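Local coordinates for hypothetical protein DR_0824 (Deinococcus radiodurans, PDB 2IMR) that deaminates aminodeoxyfutalosine to futalosine in menaquinone biosynthesis, as a zinc-dependent amidohydrolase that also accepts several adenosine derivatives less readily, at residues 93-98 with 363-368; 323-328 with 352-357. All blocks are in the same frame, centred on the assembly; numbering follows the deposited sequence.

Contact 1. Residues 93-98 with 363-368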
# COMPACT_ATOMS: atom_id res chain seq x y z
N PRO A 93 13.05 -11.57 -3.55
CA PRO A 93 13.10 -11.22 -2.13
C PRO A 93 11.67 -11.19 -1.60
O PRO A 93 10.72 -11.09 -2.39
CB PRO A 93 13.74 -9.83 -2.15
CG PRO A 93 14.63 -9.89 -3.36
CD PRO A 93 13.75 -10.57 -4.37
N PRO A 94 11.49 -11.29 -0.28
CA PRO A 94 10.12 -11.26 0.26
C PRO A 94 9.46 -9.94 -0.13
O PRO A 94 10.07 -8.88 -0.05
CB PRO A 94 10.34 -11.38 1.77
CG PRO A 94 11.72 -10.81 1.97
CD PRO A 94 12.48 -11.39 0.81
N PRO A 95 8.19 -10.00 -0.57
CA PRO A 95 7.48 -8.78 -0.98
C PRO A 95 7.15 -7.82 0.15
O PRO A 95 7.03 -8.21 1.31
CB PRO A 95 6.24 -9.33 -1.66
CG PRO A 95 5.94 -10.55 -0.83
CD PRO A 95 7.31 -11.18 -0.67
N VAL A 96 7.00 -6.56 -0.21
CA VAL A 96 6.65 -5.52 0.74
C VAL A 96 5.14 -5.34 0.74
O VAL A 96 4.51 -5.32 -0.33
CB VAL A 96 7.29 -4.17 0.35
CG1 VAL A 96 6.71 -3.04 1.20
CG2 VAL A 96 8.81 -4.24 0.52
N ASN A 97 4.55 -5.24 1.92
CA ASN A 97 3.11 -5.02 2.02
C ASN A 97 3.05 -3.52 2.22
O ASN A 97 3.12 -3.02 3.35
CB ASN A 97 2.51 -5.72 3.24
CG ASN A 97 1.00 -5.70 3.22
OD1 ASN A 97 0.39 -4.81 2.63
ND2 ASN A 97 0.38 -6.68 3.88
N ALA A 98 2.92 -2.80 1.11
CA ALA A 98 2.92 -1.34 1.09
C ALA A 98 1.72 -0.63 1.69
O ALA A 98 1.73 0.59 1.83
CB ALA A 98 3.15 -0.85 -0.35
N ASN A 363 -0.42 -11.39 3.44
CA ASN A 363 0.56 -11.95 2.51
C ASN A 363 0.43 -11.40 1.09
O ASN A 363 -0.43 -11.83 0.33
CB ASN A 363 0.42 -13.47 2.49
CG ASN A 363 1.55 -14.14 1.75
OD1 ASN A 363 2.38 -13.48 1.13
ND2 ASN A 363 1.60 -15.47 1.82
N VAL A 364 1.31 -10.47 0.73
CA VAL A 364 1.29 -9.86 -0.61
C VAL A 364 1.53 -10.85 -1.75
O VAL A 364 1.16 -10.58 -2.89
CB VAL A 364 2.31 -8.70 -0.71
CG1 VAL A 364 2.48 -8.25 -2.16
CG2 VAL A 364 1.83 -7.53 0.12
N ARG A 365 2.13 -12.00 -1.45
CA ARG A 365 2.36 -12.99 -2.51
C ARG A 365 1.01 -13.37 -3.11
O ARG A 365 0.90 -13.68 -4.30
CB ARG A 365 3.03 -14.25 -1.94
CG ARG A 365 4.37 -13.99 -1.28
CD ARG A 365 4.95 -15.29 -0.73
NE ARG A 365 6.21 -15.11 -0.03
CZ ARG A 365 6.36 -14.44 1.11
NH1 ARG A 365 5.31 -13.88 1.70
NH2 ARG A 365 7.55 -14.36 1.68
N GLU A 366 -0.02 -13.35 -2.27
CA GLU A 366 -1.36 -13.69 -2.70
C GLU A 366 -1.99 -12.60 -3.56
O GLU A 366 -2.86 -12.88 -4.39
CB GLU A 366 -2.21 -14.02 -1.47
CG GLU A 366 -1.84 -15.39 -0.89
CD GLU A 366 -2.32 -15.63 0.53
OE1 GLU A 366 -3.23 -14.92 0.99
OE2 GLU A 366 -1.79 -16.55 1.18
N GLU A 367 -1.54 -11.36 -3.39
CA GLU A 367 -2.07 -10.26 -4.19
C GLU A 367 -1.47 -10.35 -5.58
O GLU A 367 -2.09 -9.96 -6.56
CB GLU A 367 -1.70 -8.91 -3.56
CG GLU A 367 -2.31 -8.67 -2.17
CD GLU A 367 -3.83 -8.64 -2.18
OE1 GLU A 367 -4.43 -8.50 -3.26
OE2 GLU A 367 -4.42 -8.73 -1.07
N VAL A 368 -0.24 -10.86 -5.66
CA VAL A 368 0.43 -11.01 -6.95
C VAL A 368 -0.36 -12.02 -7.77
O VAL A 368 -0.64 -11.80 -8.95
CB VAL A 368 1.89 -11.50 -6.77
CG1 VAL A 368 2.48 -11.93 -8.11
CG2 VAL A 368 2.73 -10.39 -6.15
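Pro94 CB approaches the Arg365 guanidinium obliquely, 4.1 Å from Arg365 NH2, where a run of prolines leads into strand 97-98, just ahead of the zinc histidines His99 and His101 in the amidohydrolase TIM barrel. Pro95 carries more of the contact. Its CD sits 3.8 Å above the plane of the Arg365 guanidinium, over the centre, while its CG touches Arg365 CG and its CB packs 3.9 Å from Val364 CG1. The Arg365 chain, extended from CG to NE, runs across the Pro95 ring at about a right angle. NH2 goes on to the carbonyl of Leu144, and Trp414 makes a cation-pi contact with the same group. With an alanine here, the Leu144 carbonyl would probably lose this donor and Pro95 CD the flat group it rests on. At Val96 it is the backbone O that takes part, 3.5 Å from Val364 CG2. Asn97 follows, its CG anti to the backbone N (chi1 -170°), which sets the amide beside Val364 and lets ND2 reach Thr353 OG1. Val364 CG2 presses on Asn97 CA at 3.4 Å. Across from the prolines, Asn363 OD1 caps the start of the helix, accepting from Arg365 N and, from the opposite face of its amide plane, from Arg365 NH1, each at 3.0 Å.

Contact 2. Residues 323-328 with 352-357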
# COMPACT_ATOMS: atom_id res chain seq x y z
N VAL A 323 -0.50 2.78 -4.44
CA VAL A 323 -0.54 1.43 -3.91
C VAL A 323 -1.89 0.82 -4.23
O VAL A 323 -2.93 1.42 -3.95
CB VAL A 323 -0.34 1.40 -2.37
CG1 VAL A 323 -0.35 -0.05 -1.88
CG2 VAL A 323 0.97 2.07 -2.00
N THR A 324 -1.89 -0.36 -4.83
CA THR A 324 -3.15 -1.03 -5.15
C THR A 324 -3.29 -2.24 -4.24
O THR A 324 -2.29 -2.89 -3.91
CB THR A 324 -3.19 -1.44 -6.65
OG1 THR A 324 -4.43 -2.10 -6.95
CG2 THR A 324 -2.03 -2.37 -6.99
N CYS A 325 -4.52 -2.52 -3.79
CA CYS A 325 -4.83 -3.65 -2.91
C CYS A 325 -5.91 -4.46 -3.65
O CYS A 325 -7.11 -4.29 -3.42
CB CYS A 325 -5.38 -3.14 -1.57
SG CYS A 325 -4.28 -1.97 -0.68
N PRO A 326 -5.48 -5.35 -4.55
CA PRO A 326 -6.36 -6.20 -5.36
C PRO A 326 -7.54 -6.89 -4.67
O PRO A 326 -8.69 -6.60 -4.97
CB PRO A 326 -5.39 -7.20 -5.99
CG PRO A 326 -4.15 -6.40 -6.13
CD PRO A 326 -4.07 -5.70 -4.80
N ARG A 327 -7.25 -7.81 -3.76
CA ARG A 327 -8.34 -8.51 -3.09
C ARG A 327 -9.30 -7.59 -2.36
O ARG A 327 -10.51 -7.75 -2.46
CB ARG A 327 -7.76 -9.56 -2.13
CG ARG A 327 -7.09 -10.69 -2.88
CD ARG A 327 -6.53 -11.74 -1.93
NE ARG A 327 -5.50 -11.18 -1.06
CZ ARG A 327 -4.83 -11.88 -0.16
NH1 ARG A 327 -5.08 -13.18 0.00
NH2 ARG A 327 -3.90 -11.29 0.59
N SER A 328 -8.76 -6.61 -1.64
CA SER A 328 -9.60 -5.67 -0.92
C SER A 328 -10.59 -4.98 -1.85
O SER A 328 -11.77 -4.88 -1.54
CB SER A 328 -8.74 -4.62 -0.21
OG SER A 328 -9.56 -3.70 0.49
N GLY A 352 -0.34 -3.80 -1.85
CA GLY A 352 -0.70 -3.88 -0.44
C GLY A 352 -1.85 -4.87 -0.33
O GLY A 352 -2.45 -5.22 -1.34
N THR A 353 -2.16 -5.31 0.88
CA THR A 353 -3.26 -6.25 1.09
C THR A 353 -4.41 -5.53 1.77
O THR A 353 -5.53 -6.03 1.81
CB THR A 353 -2.85 -7.41 2.03
OG1 THR A 353 -2.49 -6.86 3.31
CG2 THR A 353 -1.67 -8.18 1.47
N ASP A 354 -4.12 -4.34 2.29
CA ASP A 354 -5.10 -3.55 3.04
C ASP A 354 -5.26 -4.37 4.33
O ASP A 354 -4.57 -5.38 4.51
CB ASP A 354 -6.43 -3.46 2.29
CG ASP A 354 -7.18 -2.19 2.60
OD1 ASP A 354 -6.81 -1.49 3.56
OD2 ASP A 354 -8.16 -1.89 1.89
N SER A 355 -6.13 -3.96 5.25
CA SER A 355 -6.31 -4.73 6.48
C SER A 355 -6.93 -6.09 6.13
O SER A 355 -7.50 -6.24 5.04
CB SER A 355 -7.24 -3.99 7.45
OG SER A 355 -8.59 -4.30 7.18
N VAL A 356 -6.84 -7.06 7.03
CA VAL A 356 -7.41 -8.38 6.75
C VAL A 356 -8.93 -8.38 6.71
O VAL A 356 -9.55 -9.36 6.27
CB VAL A 356 -6.94 -9.43 7.79
CG1 VAL A 356 -5.44 -9.63 7.68
CG2 VAL A 356 -7.33 -8.98 9.19
N ALA A 357 -9.55 -7.30 7.17
CA ALA A 357 -11.01 -7.23 7.15
C ALA A 357 -11.51 -7.35 5.71
O ALA A 357 -12.52 -8.00 5.46
CB ALA A 357 -11.48 -5.92 7.76
O HOH W 1 -6.02 -6.58 -0.77
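The Arg327 guanidinium meets Thr353 at its edge, where the methyl CG2 lies in plane, 3.9 Å from NH2; the two side chains run side by side and point the same way. The bend of the Arg327 chain at chi3 (-63°) turns the group toward its acid partners, Glu367 and Glu366, with NH2 bonding to Thr361. The Asp354 carboxylate is the other flat group. Ser328 OG donates to its OD2 at 2.7 Å, on the anti side and 20° out of the carboxylate plane. That hydroxyl is also bonded to Ser358 OG, while Asp354 OD1 takes a weak bond from Ser355 N. Asp354 is a zinc-binding residue, its side chain about 3 Å from the metal, so Ser328 is placed as a second-shell residue and is likely to limit the rotation of this carboxylate.

Here the C-terminal ends of two neighbouring parallel strands of the amidohydrolase barrel, 322-324 and 349-351, open into the loops that build the metal site. Gly352 N still continues the sheet pairing, donating to Thr324 O. One residue on from Thr324, Cys325 CA gives a CA-H...O contact to Gly352 O at 3.3 Å. A side chain on Gly352 would come tight against both Val323 CG1 and Cys325 SG. Cys325 itself takes the N-cap position of helix 326-331, with SG 3.8 Å from Asp354 N. One water links the two backbones, accepting from Ser328 N and donating to Thr353 O, 2.7 Å from that oxygen.

In the fold
The centres of the two contacts lie 10 Å apart, and contact 2 is nested along the chain inside the loop closed by contact 1. The order is 93-98, then 323-328, 352-357 and 363-368, so contact 1 brings the start of the barrel against its last part. Helices 356-359 and 365-374 follow each other, leading from one contact to the other. The two contacts also touch directly: Arg327 forms salt bridges with Glu366 and Glu367, and Asn97 packs against Gly352. Contact 2 holds the zinc-binding residue Asp354, whereas contact 1 includes strand 97-98, which runs straight into His99, so both lie close to the metal site, the side chains of Asn97 and Asp354 about 9 Å and 3 Å from the zinc.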